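Local structure of peptide-binding protein (Photobacterium damsela subsp. piscicida, 6SQX) at residues 337-342 / 381-386; 344-349 / 394-399; 306-311 / 412-417; 366-371 / 468-473. The protein cleaves the peptidoglycan of potentially competing bacteria as a secreted NlpC/P60 endopeptidase, probably of the cysteine type. One frame throughout, in Å; residues are numbered along the deposited sequence.

In the fold
All four contacts meet on one antiparallel sheet, and each packs a helix or loop on a different strand. Contacts 1 and 2 almost coincide, with centres about 4 Å apart, because they use the neighbouring strands 382-387 and 395-405 on the same face. Contact 3 lies further across that face on strand 408-415, its centre about 14 Å from that of contact 1. Contact 4 takes the reverse face, where helix 361-370 packs on strand 467-472. Its centre is about 19 Å from that of contact 3, with nearest atoms about 6 Å apart. Contacts 2 and 3 meet where His395 NE2 is hydrogen-bonded to Asn415 OD1, within the NlpC/P60 region that also carries the oxidised Cys324.

Contact 1. Residues 337-342 / 381-386; sequences IWLPRS and MTLVSF
Ile337 and Leu339, two residues apart on an extended loop, aim their side chains at Met381 and Leu383, which are spaced in the same way along the facing segment. Ile337 reaches out at full length, with CD1 anti to CA (chi2 174°). Met381 answers differently: its CB does not point at the loop, but bends at chi1 and chi2 (-74° and -68°) swing the thioether end round until CE lies 4.2 Å from CD1 of Ile337. Ile337 comes end-on with CD1, against the flank of the methionine's terminal methyl, whose SD-CE bond runs across the line of approach. In the second pair both side chains leave their backbones toward the opposite segment, and the leucines meet through one branch each, side by side and not end-on, with Leu339 CD1 4.5 Å from Leu383 CD1. The backbones stay well separated, as the 10.7 Å between CA of Leu339 and CA of Leu383 indicates, and no hydrogen bond crosses the gap. The contact is therefore wholly apolar and light. Gln346 of helix 343-349 touches both leucines, while Ile53 and Met56 of helix 50-64 pack on Ile337. Strand 382-387 is hydrogen-bonded to strands 467-472 and 395-405, so the loop rests on an inner strand. Such packing of a helix-linking loop onto the antiparallel sheet belongs to the core of the papain-like NlpC/P60 fold.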
# COMPACT_ATOMS: atom_id res chain seq x y z
N ILE A 337 -7.23 4.81 10.19
CA ILE A 337 -7.43 3.38 10.36
C ILE A 337 -6.20 2.73 9.75
O ILE A 337 -5.87 3.00 8.59
CB ILE A 337 -8.70 2.91 9.65
CG1 ILE A 337 -9.92 3.59 10.30
CG2 ILE A 337 -8.80 1.39 9.72
CD1 ILE A 337 -11.24 3.29 9.58
N TRP A 338 -5.47 1.95 10.57
CA TRP A 338 -4.14 1.47 10.19
C TRP A 338 -4.24 0.05 9.68
O TRP A 338 -4.73 -0.83 10.42
CB TRP A 338 -3.20 1.48 11.41
CG TRP A 338 -1.75 1.35 11.03
CD1 TRP A 338 -0.89 2.37 10.70
CD2 TRP A 338 -0.99 0.12 10.93
NE1 TRP A 338 0.35 1.85 10.41
CE2 TRP A 338 0.31 0.47 10.53
CE3 TRP A 338 -1.30 -1.23 11.16
CZ2 TRP A 338 1.32 -0.47 10.34
CZ3 TRP A 338 -0.29 -2.18 10.98
CH2 TRP A 338 1.00 -1.80 10.57
N LEU A 339 -3.74 -0.19 8.47
CA LEU A 339 -3.56 -1.53 7.92
C LEU A 339 -2.08 -1.78 7.69
O LEU A 339 -1.32 -0.86 7.37
CB LEU A 339 -4.25 -1.63 6.54
CG LEU A 339 -5.78 -1.47 6.50
CD1 LEU A 339 -6.32 -1.78 5.09
CD2 LEU A 339 -6.52 -2.27 7.57
N PRO A 340 -1.64 -3.04 7.79
CA PRO A 340 -0.27 -3.37 7.38
C PRO A 340 -0.04 -3.23 5.89
O PRO A 340 -1.00 -3.02 5.14
CB PRO A 340 -0.06 -4.81 7.85
CG PRO A 340 -1.36 -5.30 8.30
CD PRO A 340 -2.36 -4.17 8.38
N ARG A 341 1.18 -3.42 5.43
CA ARG A 341 1.53 -3.11 4.05
C ARG A 341 0.98 -4.12 3.04
O ARG A 341 0.50 -3.72 1.96
CB ARG A 341 3.05 -3.04 3.92
CG ARG A 341 3.56 -3.02 2.48
CD ARG A 341 3.20 -1.72 1.77
NE ARG A 341 3.66 -1.75 0.38
CZ ARG A 341 2.90 -2.11 -0.65
NH1 ARG A 341 1.66 -2.51 -0.44
NH2 ARG A 341 3.40 -2.05 -1.87
N SER A 342 1.11 -5.42 3.31
CA SER A 342 0.85 -6.42 2.28
C SER A 342 -0.44 -7.20 2.53
O SER A 342 -0.98 -7.25 3.64
CB SER A 342 2.05 -7.36 2.12
OG SER A 342 3.21 -6.59 1.78
N MET A 381 -16.01 -2.15 5.22
CA MET A 381 -15.25 -2.49 6.42
C MET A 381 -14.80 -3.94 6.42
O MET A 381 -14.46 -4.46 7.49
CB MET A 381 -16.07 -2.15 7.68
CG MET A 381 -16.14 -0.67 7.95
SD MET A 381 -14.52 0.03 8.42
CE MET A 381 -14.76 1.71 7.90
N THR A 382 -14.81 -4.62 5.28
CA THR A 382 -14.40 -6.02 5.20
C THR A 382 -13.44 -6.17 4.04
O THR A 382 -13.73 -5.69 2.95
CB THR A 382 -15.61 -6.91 4.91
OG1 THR A 382 -16.63 -6.64 5.89
CG2 THR A 382 -15.23 -8.39 4.97
N LEU A 383 -12.31 -6.82 4.26
CA LEU A 383 -11.37 -7.11 3.20
C LEU A 383 -11.66 -8.51 2.66
O LEU A 383 -11.86 -9.45 3.43
CB LEU A 383 -9.94 -7.10 3.76
CG LEU A 383 -9.51 -5.86 4.56
CD1 LEU A 383 -8.05 -5.93 4.97
CD2 LEU A 383 -9.75 -4.58 3.72
N VAL A 384 -11.69 -8.65 1.35
CA VAL A 384 -11.78 -9.96 0.70
C VAL A 384 -10.44 -10.25 0.06
O VAL A 384 -9.94 -9.44 -0.73
CB VAL A 384 -12.90 -9.99 -0.37
CG1 VAL A 384 -13.17 -11.46 -0.78
CG2 VAL A 384 -14.17 -9.35 0.17
N SER A 385 -9.85 -11.41 0.39
CA SER A 385 -8.54 -11.75 -0.13
C SER A 385 -8.61 -13.09 -0.85
O SER A 385 -9.49 -13.91 -0.59
CB SER A 385 -7.48 -11.73 0.97
OG SER A 385 -7.82 -12.60 2.06
N PHE A 386 -7.67 -13.29 -1.77
CA PHE A 386 -7.70 -14.40 -2.72
C PHE A 386 -6.28 -14.91 -2.86
O PHE A 386 -5.33 -14.13 -2.87
CB PHE A 386 -8.17 -13.92 -4.12
CG PHE A 386 -9.40 -13.03 -4.10
CD1 PHE A 386 -9.27 -11.66 -3.89
CD2 PHE A 386 -10.66 -13.55 -4.32
CE1 PHE A 386 -10.38 -10.81 -3.86
CE2 PHE A 386 -11.80 -12.72 -4.33
CZ PHE A 386 -11.65 -11.33 -4.09

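Contact 2. Residues 344-349 / 394-399; sequences FYQANY and SHIGLY. With EDO (1,2-ethanediol), chain L.
Helix 343-349 packs on the central antiparallel sheet of the NlpC/P60 domain by laying Gln346 and Ala347 against Ile396, a buried helix-on-sheet contact. Ile396 carries its CG1 branch anti to the backbone N (chi1 -169°) and continues nearly straight, which pushes CD1 up to the helix. That methyl touches Gln346 at two levels, 3.8 Å from its CB and 3.5 Å from its OE1, and it also approaches the backbone N of Ala347 at 4.2 Å. The second branch, CG2 of Ile396, lies 3.8 Å from OE1 of Gln346, so the carbonyl end of the amide rests against hydrocarbon. The two side chains run obliquely past each other. This OE1 is buried without a polar partner in the model, whereas NE2 is gripped by the backbone oxygens of Pro340 and Ser325. The amide thus ties the helix to the segment just after Cys324, which was found oxidised to cysteinesulfonic acid. The strand begins with a classic beta bulge, in which Ser394 and His395 together sit opposite the single residue Phe386. Ser394 OG makes a 2.7 Å hydrogen bond to O1 of a bound 1,2-ethanediol, probably left from crystallisation. On the helix itself, Asn348 ND2 donates to Phe344 O at 3.0 Å in a fairly straight bond (167°). This oxygen also accepts from Asn348 N, which arrives from the opposite face of the carbonyl plane, and ND2 sits above the rim of the Phe344 ring.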
# COMPACT_ATOMS: atom_id res chain seq x y z
N PHE A 344 -1.21 -10.41 2.71
CA PHE A 344 -1.24 -11.49 3.70
C PHE A 344 -1.38 -10.92 5.11
O PHE A 344 -2.15 -11.43 5.93
CB PHE A 344 0.03 -12.33 3.62
CG PHE A 344 0.12 -13.36 4.70
CD1 PHE A 344 -0.46 -14.61 4.55
CD2 PHE A 344 0.77 -13.06 5.90
CE1 PHE A 344 -0.40 -15.57 5.57
CE2 PHE A 344 0.84 -14.03 6.92
CZ PHE A 344 0.24 -15.27 6.74
N TYR A 345 -0.63 -9.85 5.40
CA TYR A 345 -0.69 -9.29 6.74
C TYR A 345 -1.99 -8.54 6.98
O TYR A 345 -2.51 -8.54 8.11
CB TYR A 345 0.55 -8.44 7.03
CG TYR A 345 1.79 -9.30 7.13
CD1 TYR A 345 2.10 -9.94 8.33
CD2 TYR A 345 2.63 -9.50 6.03
CE1 TYR A 345 3.22 -10.75 8.42
CE2 TYR A 345 3.75 -10.30 6.11
CZ TYR A 345 4.04 -10.93 7.31
OH TYR A 345 5.14 -11.73 7.41
N GLN A 346 -2.55 -7.91 5.93
CA GLN A 346 -3.87 -7.30 6.08
C GLN A 346 -4.91 -8.36 6.39
O GLN A 346 -5.69 -8.24 7.36
CB GLN A 346 -4.26 -6.52 4.81
CG GLN A 346 -3.37 -5.30 4.59
CD GLN A 346 -3.71 -4.53 3.34
OE1 GLN A 346 -4.43 -5.03 2.48
NE2 GLN A 346 -3.16 -3.34 3.22
N ALA A 347 -4.91 -9.44 5.59
CA ALA A 347 -5.93 -10.48 5.75
C ALA A 347 -5.86 -11.13 7.12
O ALA A 347 -6.89 -11.46 7.70
CB ALA A 347 -5.77 -11.54 4.67
N ASN A 348 -4.65 -11.33 7.65
CA ASN A 348 -4.48 -12.07 8.89
C ASN A 348 -4.41 -11.20 10.13
O ASN A 348 -4.71 -11.69 11.23
CB ASN A 348 -3.25 -12.97 8.76
CG ASN A 348 -3.54 -14.18 7.91
OD1 ASN A 348 -4.01 -15.20 8.42
ND2 ASN A 348 -3.25 -14.09 6.61
N TYR A 349 -4.02 -9.93 10.02
CA TYR A 349 -3.75 -9.12 11.21
C TYR A 349 -4.57 -7.85 11.31
O TYR A 349 -4.48 -7.16 12.33
CB TYR A 349 -2.25 -8.78 11.34
CG TYR A 349 -1.42 -10.05 11.48
CD1 TYR A 349 -1.32 -10.72 12.70
CD2 TYR A 349 -0.73 -10.58 10.38
CE1 TYR A 349 -0.60 -11.88 12.79
CE2 TYR A 349 -0.03 -11.75 10.48
CZ TYR A 349 0.06 -12.39 11.70
OH TYR A 349 0.78 -13.56 11.80
N SER A 394 -2.68 -13.48 -3.00
CA SER A 394 -2.12 -12.76 -4.13
C SER A 394 -3.02 -11.64 -4.63
O SER A 394 -2.66 -10.98 -5.60
CB SER A 394 -1.78 -13.73 -5.26
OG SER A 394 -2.90 -14.51 -5.54
N HIS A 395 -4.16 -11.41 -4.00
CA HIS A 395 -4.99 -10.26 -4.32
C HIS A 395 -5.84 -9.92 -3.10
O HIS A 395 -6.13 -10.80 -2.27
CB HIS A 395 -5.91 -10.50 -5.53
CG HIS A 395 -6.58 -9.25 -5.99
ND1 HIS A 395 -5.88 -8.09 -6.27
CD2 HIS A 395 -7.90 -8.96 -6.15
CE1 HIS A 395 -6.74 -7.14 -6.62
NE2 HIS A 395 -7.97 -7.64 -6.55
N ILE A 396 -6.22 -8.64 -2.98
CA ILE A 396 -7.10 -8.24 -1.89
C ILE A 396 -7.91 -7.05 -2.38
O ILE A 396 -7.44 -6.26 -3.22
CB ILE A 396 -6.27 -7.97 -0.59
CG1 ILE A 396 -7.18 -7.80 0.63
CG2 ILE A 396 -5.35 -6.73 -0.77
CD1 ILE A 396 -6.35 -7.92 1.95
N GLY A 397 -9.12 -6.91 -1.85
CA GLY A 397 -9.94 -5.73 -2.12
C GLY A 397 -10.86 -5.43 -0.96
O GLY A 397 -10.95 -6.19 0.01
N LEU A 398 -11.55 -4.29 -1.04
CA LEU A 398 -12.45 -3.82 0.00
C LEU A 398 -13.89 -4.14 -0.41
O LEU A 398 -14.41 -3.55 -1.35
CB LEU A 398 -12.29 -2.32 0.24
CG LEU A 398 -13.24 -1.70 1.27
CD1 LEU A 398 -12.95 -2.32 2.64
CD2 LEU A 398 -13.11 -0.18 1.27
N TYR A 399 -14.53 -5.09 0.27
CA TYR A 399 -15.92 -5.43 -0.01
C TYR A 399 -16.81 -4.20 0.10
O TYR A 399 -16.72 -3.45 1.08
CB TYR A 399 -16.36 -6.45 1.05
CG TYR A 399 -17.80 -6.91 0.95
CD1 TYR A 399 -18.23 -7.67 -0.14
CD2 TYR A 399 -18.71 -6.65 1.97
CE1 TYR A 399 -19.56 -8.13 -0.22
CE2 TYR A 399 -20.02 -7.11 1.91
CZ TYR A 399 -20.45 -7.85 0.82
OH TYR A 399 -21.75 -8.29 0.80
C1 EDO L . -5.83 -14.24 -7.26
O1 EDO L . -4.48 -13.90 -7.59
C2 EDO L . -6.09 -15.69 -7.65
O2 EDO L . -5.20 -16.55 -6.94

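Contact 3. Residues 306-311 / 412-417; sequences NNYIGM and IMFNAP
A type II beta turn from Tyr308 to Met311 follows the helix that begins at residue 298, and its first residues meet Phe414 near the end of strand 408-415. The turn is closed by Met311 N, which is hydrogen-bonded to Tyr308 O at 2.9 Å. Its third position is held by Gly310, whose positive phi of 90° suits the type II form. Across the gap, Phe414 extends its ring from the strand with CG anti to the backbone N (chi1 172°), so that the far rim leads. CZ comes within 3.9 Å of Tyr308 CB and 4.1 Å of Tyr308 CD2. The CB lies in the plane of the Phe414 ring, so the phenylalanine presents its edge, and the two side chains cross at a slant. Further round the same rim, CE1 of Phe414 faces Ile309 CG1 at 4.5 Å, a looser touch. In the papain-like arrangement of this domain, helix 326-334 packs on the sheet, and here its Leu327 touches both aromatic side chains. The turn is also tied to the sheet region by backbone hydrogen bonds between Gly310, Met311 and Thr437, and the side chain of Thr437 is touched by Phe414.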
# COMPACT_ATOMS: atom_id res chain seq x y z
N ASN A 306 -13.54 7.57 -5.02
CA ASN A 306 -13.65 8.12 -6.37
C ASN A 306 -12.34 8.76 -6.82
O ASN A 306 -12.03 8.76 -8.02
CB ASN A 306 -14.80 9.12 -6.41
CG ASN A 306 -16.16 8.44 -6.53
OD1 ASN A 306 -16.23 7.20 -6.65
ND2 ASN A 306 -17.27 9.22 -6.47
N ASN A 307 -11.59 9.37 -5.89
CA ASN A 307 -10.33 10.02 -6.26
C ASN A 307 -9.25 9.02 -6.68
O ASN A 307 -8.28 9.43 -7.35
CB ASN A 307 -9.77 10.85 -5.11
CG ASN A 307 -10.57 12.12 -4.85
OD1 ASN A 307 -11.36 12.57 -5.70
ND2 ASN A 307 -10.37 12.70 -3.70
N TYR A 308 -9.37 7.75 -6.28
CA TYR A 308 -8.37 6.75 -6.66
C TYR A 308 -8.70 6.01 -7.94
O TYR A 308 -7.80 5.41 -8.55
CB TYR A 308 -8.15 5.69 -5.54
CG TYR A 308 -7.50 6.27 -4.31
CD1 TYR A 308 -6.15 6.66 -4.34
CD2 TYR A 308 -8.21 6.39 -3.11
CE1 TYR A 308 -5.55 7.23 -3.23
CE2 TYR A 308 -7.61 6.97 -1.97
CZ TYR A 308 -6.29 7.37 -2.04
OH TYR A 308 -5.69 7.94 -0.94
N ILE A 309 -9.98 6.00 -8.34
CA ILE A 309 -10.38 5.23 -9.51
C ILE A 309 -9.62 5.73 -10.71
O ILE A 309 -9.51 6.94 -10.94
CB ILE A 309 -11.90 5.32 -9.72
CG1 ILE A 309 -12.66 4.61 -8.56
CG2 ILE A 309 -12.27 4.77 -11.11
CD1 ILE A 309 -14.21 4.75 -8.61
N GLY A 310 -9.08 4.80 -11.48
CA GLY A 310 -8.28 5.10 -12.64
C GLY A 310 -6.78 5.23 -12.37
O GLY A 310 -6.00 5.33 -13.34
N MET A 311 -6.34 5.22 -11.09
CA MET A 311 -4.91 5.22 -10.83
C MET A 311 -4.28 3.94 -11.39
O MET A 311 -4.81 2.85 -11.14
CB MET A 311 -4.72 5.24 -9.33
CG MET A 311 -3.27 5.07 -8.92
SD MET A 311 -2.93 5.29 -7.14
CE MET A 311 -4.06 4.09 -6.39
N ILE A 412 -19.47 -6.83 -4.93
CA ILE A 412 -18.51 -5.89 -5.52
C ILE A 412 -17.42 -5.50 -4.53
O ILE A 412 -17.57 -5.65 -3.31
CB ILE A 412 -19.20 -4.61 -6.07
CG1 ILE A 412 -19.95 -3.92 -4.92
CG2 ILE A 412 -20.19 -4.95 -7.20
CD1 ILE A 412 -20.24 -2.47 -5.16
N MET A 413 -16.31 -5.00 -5.07
CA MET A 413 -15.21 -4.56 -4.22
C MET A 413 -14.46 -3.40 -4.87
O MET A 413 -14.39 -3.27 -6.10
CB MET A 413 -14.24 -5.73 -3.92
CG MET A 413 -13.72 -6.39 -5.25
SD MET A 413 -12.40 -7.56 -4.83
CE MET A 413 -12.08 -8.30 -6.42
N PHE A 414 -13.86 -2.57 -4.02
CA PHE A 414 -12.94 -1.52 -4.44
C PHE A 414 -11.55 -2.14 -4.42
O PHE A 414 -11.15 -2.72 -3.38
CB PHE A 414 -13.02 -0.37 -3.44
CG PHE A 414 -11.99 0.70 -3.63
CD1 PHE A 414 -11.98 1.48 -4.79
CD2 PHE A 414 -11.10 1.01 -2.61
CE1 PHE A 414 -11.05 2.52 -4.94
CE2 PHE A 414 -10.18 2.05 -2.76
CZ PHE A 414 -10.16 2.82 -3.92
N ASN A 415 -10.81 -2.09 -5.53
CA ASN A 415 -9.54 -2.80 -5.54
C ASN A 415 -8.64 -2.31 -6.67
O ASN A 415 -9.10 -1.60 -7.58
CB ASN A 415 -9.77 -4.34 -5.57
CG ASN A 415 -10.33 -4.88 -6.92
OD1 ASN A 415 -9.79 -5.82 -7.50
ND2 ASN A 415 -11.44 -4.32 -7.38
N ALA A 416 -7.36 -2.67 -6.60
CA ALA A 416 -6.37 -2.39 -7.64
C ALA A 416 -5.87 -3.73 -8.14
O ALA A 416 -4.98 -4.33 -7.53
CB ALA A 416 -5.20 -1.55 -7.10
N PRO A 417 -6.44 -4.26 -9.21
CA PRO A 417 -5.97 -5.53 -9.77
C PRO A 417 -5.08 -5.31 -10.98
O PRO A 417 -5.32 -4.35 -11.73
CB PRO A 417 -7.27 -6.20 -10.21
CG PRO A 417 -8.14 -5.03 -10.69
CD PRO A 417 -7.73 -3.82 -9.79

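Contact 4. Residues 366-371 / 468-473; sequences ELLVEQ and FNTTLL
Two side-chain torsions of Leu368, chi1 -85° and chi2 68°, turn its fork so that CD2 faces Phe468 and CD1 faces Thr470. Phe468 has CG anti to the backbone N, which carries its ring off the strand toward the helix. The leucine and the phenylalanine reach toward each other from helix and strand, and CD2 of Leu368 stops 4.1 Å from CZ of Phe468, close to the ring plane. The methyl therefore abuts the ring edge instead of lying over a face. Leu368 CD1 turns to Thr470 and approaches CG2 at the same 4.1 Å, the two side chains passing alongside and running opposite ways. Thr470 thus offers the leucine its methyl. No hydrogen bond spans the segments, whose nearest CA atoms, those of Leu368 and Thr470, are 9.3 Å apart. Within the NlpC/P60 domain, this is helix 361-370 packing on strand 467-472 of the antiparallel sheet, on the face turned away from helix 343-349. The strand is hydrogen-bonded along one side to strand 382-387 and along the other to Tyr354 and Met356. Phe468 meets Phe386 of that first neighbour with ring planes at about 90°, and it also packs on Val384. The helix is also held to the sheet by a polar bond, since Leu368 O accepts from Tyr399 OH.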
# COMPACT_ATOMS: atom_id res chain seq x y z
N GLU A 366 -23.17 -17.26 -1.66
CA GLU A 366 -24.24 -17.15 -0.66
C GLU A 366 -23.87 -16.17 0.45
O GLU A 366 -24.70 -15.34 0.86
CB GLU A 366 -24.52 -18.53 -0.06
CG GLU A 366 -25.45 -19.39 -0.88
CD GLU A 366 -26.86 -18.83 -0.92
OE1 GLU A 366 -27.28 -18.18 0.07
OE2 GLU A 366 -27.56 -19.04 -1.94
N LEU A 367 -22.63 -16.24 0.94
CA LEU A 367 -22.21 -15.32 1.99
C LEU A 367 -22.10 -13.90 1.47
O LEU A 367 -22.67 -12.97 2.06
CB LEU A 367 -20.89 -15.77 2.63
CG LEU A 367 -20.29 -14.72 3.58
CD1 LEU A 367 -21.23 -14.33 4.75
CD2 LEU A 367 -18.92 -15.16 4.13
N LEU A 368 -21.35 -13.70 0.38
CA LEU A 368 -21.04 -12.33 -0.03
C LEU A 368 -22.19 -11.64 -0.77
O LEU A 368 -22.23 -10.40 -0.80
CB LEU A 368 -19.76 -12.30 -0.89
CG LEU A 368 -18.43 -12.23 -0.17
CD1 LEU A 368 -18.13 -13.52 0.59
CD2 LEU A 368 -17.33 -11.94 -1.19
N VAL A 369 -23.10 -12.40 -1.36
CA VAL A 369 -24.19 -11.83 -2.14
C VAL A 369 -25.46 -11.74 -1.32
O VAL A 369 -26.09 -10.69 -1.26
CB VAL A 369 -24.40 -12.59 -3.46
CG1 VAL A 369 -25.54 -11.98 -4.27
CG2 VAL A 369 -23.10 -12.61 -4.28
N GLU A 370 -25.83 -12.84 -0.66
CA GLU A 370 -27.08 -12.89 0.09
C GLU A 370 -26.89 -12.66 1.58
O GLU A 370 -27.89 -12.54 2.29
CB GLU A 370 -27.79 -14.23 -0.14
CG GLU A 370 -27.92 -14.63 -1.61
CD GLU A 370 -28.83 -13.71 -2.41
OE1 GLU A 370 -29.51 -12.84 -1.81
OE2 GLU A 370 -28.87 -13.86 -3.66
N GLN A 371 -25.65 -12.54 2.05
CA GLN A 371 -25.33 -12.55 3.48
C GLN A 371 -26.01 -13.71 4.19
O GLN A 371 -26.71 -13.53 5.20
CB GLN A 371 -25.63 -11.22 4.16
CG GLN A 371 -25.74 -10.01 3.28
CD GLN A 371 -26.64 -8.98 3.93
OE1 GLN A 371 -27.60 -9.33 4.63
NE2 GLN A 371 -26.32 -7.70 3.74
N PHE A 468 -9.45 -18.06 -0.19
CA PHE A 468 -10.51 -17.06 -0.33
C PHE A 468 -10.97 -16.74 1.08
O PHE A 468 -11.38 -17.64 1.81
CB PHE A 468 -11.65 -17.68 -1.17
CG PHE A 468 -12.75 -16.72 -1.55
CD1 PHE A 468 -13.67 -16.26 -0.61
CD2 PHE A 468 -12.88 -16.31 -2.86
CE1 PHE A 468 -14.70 -15.39 -0.98
CE2 PHE A 468 -13.89 -15.43 -3.24
CZ PHE A 468 -14.79 -14.95 -2.31
N ASN A 469 -10.86 -15.48 1.49
CA ASN A 469 -11.04 -15.13 2.90
C ASN A 469 -11.76 -13.81 3.01
O ASN A 469 -11.67 -12.97 2.12
CB ASN A 469 -9.71 -14.93 3.64
CG ASN A 469 -8.67 -15.96 3.28
OD1 ASN A 469 -8.77 -17.12 3.69
ND2 ASN A 469 -7.67 -15.57 2.49
N THR A 470 -12.45 -13.60 4.12
CA THR A 470 -12.95 -12.29 4.50
C THR A 470 -12.37 -11.92 5.85
O THR A 470 -12.19 -12.78 6.73
CB THR A 470 -14.49 -12.23 4.56
OG1 THR A 470 -14.98 -13.24 5.45
CG2 THR A 470 -15.10 -12.41 3.17
N THR A 471 -12.08 -10.63 6.04
CA THR A 471 -11.54 -10.12 7.30
C THR A 471 -12.29 -8.84 7.66
O THR A 471 -12.17 -7.84 6.95
CB THR A 471 -10.04 -9.84 7.16
OG1 THR A 471 -9.36 -11.00 6.64
CG2 THR A 471 -9.43 -9.40 8.51
N LEU A 472 -13.04 -8.85 8.75
CA LEU A 472 -13.68 -7.63 9.22
C LEU A 472 -12.64 -6.70 9.83
O LEU A 472 -11.77 -7.15 10.58
CB LEU A 472 -14.66 -7.98 10.34
CG LEU A 472 -15.95 -8.67 9.95
CD1 LEU A 472 -16.79 -8.92 11.23
CD2 LEU A 472 -16.69 -7.81 8.97
N LEU A 473 -12.77 -5.40 9.60
CA LEU A 473 -11.88 -4.42 10.21
C LEU A 473 -12.42 -3.88 11.52
O LEU A 473 -11.65 -3.31 12.31
CB LEU A 473 -11.68 -3.24 9.26
CG LEU A 473 -11.07 -3.60 7.92
CD1 LEU A 473 -10.91 -2.31 7.12
CD2 LEU A 473 -9.69 -4.27 8.10